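PDB 4EQ3: interferon gamma receptor 1 from Gallus gallus, which probably binds the cytokine interferon gamma through the extracellular two-domain part of its receptor alpha chain. Local coordinates for residues 139-142 against 143-146. Numbering follows the deposited sequence.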
loop_
_atom_site.group_PDB
_atom_site.type_symbol
_atom_site.label_atom_id
_atom_site.label_comp_id
_atom_site.label_asym_id
_atom_site.label_seq_id
_atom_site.Cartn_x
_atom_site.Cartn_y
_atom_site.Cartn_z
ATOM N N PRO A 139 -2.843 15.432 3.338
ATOM C CA PRO A 139 -1.886 16.412 2.814
ATOM C C PRO A 139 -0.431 15.982 3.018
ATOM O O PRO A 139 0.428 16.363 2.224
ATOM C CB PRO A 139 -2.207 17.676 3.620
ATOM C CG PRO A 139 -3.661 17.526 3.978
ATOM C CD PRO A 139 -3.827 16.045 4.246
ATOM N N TRP A 140 -0.156 15.191 4.049
ATOM C CA TRP A 140 1.214 14.749 4.282
ATOM C C TRP A 140 1.712 13.852 3.157
ATOM O O TRP A 140 2.903 13.589 3.048
ATOM C CB TRP A 140 1.339 14.041 5.627
ATOM C CG TRP A 140 0.869 12.614 5.640
ATOM C CD1 TRP A 140 -0.389 12.165 5.922
ATOM C CD2 TRP A 140 1.665 11.449 5.405
ATOM N NE1 TRP A 140 -0.426 10.793 5.863
ATOM C CE2 TRP A 140 0.823 10.330 5.542
ATOM C CE3 TRP A 140 3.009 11.245 5.080
ATOM C CZ2 TRP A 140 1.280 9.028 5.374
ATOM C CZ3 TRP A 140 3.462 9.949 4.911
ATOM C CH2 TRP A 140 2.600 8.858 5.059
HETATM N N MSE A 141 0.791 13.396 2.314
HETATM C CA MSE A 141 1.126 12.494 1.224
HETATM C C MSE A 141 1.691 13.210 0.002
HETATM O O MSE A 141 2.309 12.583 -0.858
HETATM C CB MSE A 141 -0.100 11.671 0.823
HETATM C CG MSE A 141 -0.451 10.551 1.795
HETATM SE SE MSE A 141 0.875 9.095 1.845
HETATM C CE MSE A 141 0.929 8.615 -0.053
ATOM N N ARG A 142 1.480 14.518 -0.085
ATOM C CA ARG A 142 1.976 15.277 -1.234
ATOM C C ARG A 142 3.469 15.029 -1.446
ATOM O O ARG A 142 3.926 14.786 -2.568
ATOM C CB ARG A 142 1.709 16.769 -1.036
ATOM C CG ARG A 142 1.939 17.617 -2.274
ATOM C CD ARG A 142 1.303 19.000 -2.102
ATOM N NE ARG A 142 -0.139 18.894 -1.880
ATOM C CZ ARG A 142 -0.884 19.819 -1.278
ATOM N NH1 ARG A 142 -0.327 20.938 -0.827
ATOM N NH2 ARG A 142 -2.191 19.620 -1.126
ATOM N N GLU A 143 4.217 15.084 -0.352
ATOM C CA GLU A 143 5.657 14.898 -0.389
ATOM C C GLU A 143 6.005 13.522 -0.949
ATOM O O GLU A 143 6.963 13.361 -1.714
ATOM C CB GLU A 143 6.208 15.055 1.028
ATOM C CG GLU A 143 7.631 14.638 1.197
ATOM C CD GLU A 143 8.201 15.077 2.535
ATOM O OE1 GLU A 143 7.448 15.159 3.533
ATOM O OE2 GLU A 143 9.416 15.341 2.583
ATOM N N ILE A 144 5.209 12.529 -0.566
ATOM C CA ILE A 144 5.435 11.153 -0.986
ATOM C C ILE A 144 5.090 10.963 -2.464
ATOM O O ILE A 144 5.856 10.346 -3.209
ATOM C CB ILE A 144 4.617 10.168 -0.113
ATOM C CG1 ILE A 144 4.900 10.411 1.380
ATOM C CG2 ILE A 144 4.856 8.718 -0.532
ATOM C CD1 ILE A 144 6.364 10.639 1.725
ATOM N N TYR A 145 3.937 11.490 -2.879
ATOM C CA TYR A 145 3.494 11.391 -4.273
ATOM C C TYR A 145 4.449 12.102 -5.218
ATOM O O TYR A 145 4.638 11.683 -6.355
ATOM C CB TYR A 145 2.083 11.967 -4.457
ATOM C CG TYR A 145 0.991 11.125 -3.837
ATOM C CD1 TYR A 145 1.066 9.738 -3.851
ATOM C CD2 TYR A 145 -0.119 11.719 -3.251
ATOM C CE1 TYR A 145 0.064 8.961 -3.289
ATOM C CE2 TYR A 145 -1.132 10.951 -2.690
ATOM C CZ TYR A 145 -1.032 9.576 -2.709
ATOM O OH TYR A 145 -2.022 8.815 -2.143
ATOM N N SER A 146 5.065 13.180 -4.744
ATOM C CA SER A 146 6.052 13.872 -5.562
ATOM C C SER A 146 7.208 12.933 -5.953
ATOM O O SER A 146 8.014 13.257 -6.839
ATOM C CB SER A 146 6.578 15.123 -4.844
ATOM O OG SER A 146 7.575 14.790 -3.902
HETATM O O HOH W 1 4.962 14.804 4.447
#
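The carbonyl oxygen of M141 takes the amide N of Y145 at 2.8 Å, almost straight (N-H...O 170°), and R142 O receives S146 N at 2.9 Å; these are the i to i+4 bonds of a short helix. S146 suits its place because its short hydroxyl can turn back on the backbone, OG giving a 2.7 Å bond to E143 O from above the carbonyl plane. On the buried side, the flexible chain of selenomethionine M141, bent at chi2 (-68°) and chi3 (-55°), curls so that CE lies over one face of the Y145 ring, 3.4 Å from CE1. M141 SE stands 5.3 Å from the centroid of the Y145 ring, above its face, while the W140 indole presents a face to the same atom, which is offset toward the rim. The indole's CZ3 meets CG1 of the branched I144 at 3.8 Å. Y145 combines this apolar face with a polar end, its OH hydrogen-bonded to P133 O. On the solvent side, the extended E143 reaches a water that donates to both its OE1 and W140 O. M141 touches F24 and W140 touches N74, on loops of the N-terminal half, where the two receptor domains come close. The arrangement is a Met-aromatic contact on a short helix of a fibronectin type III domain.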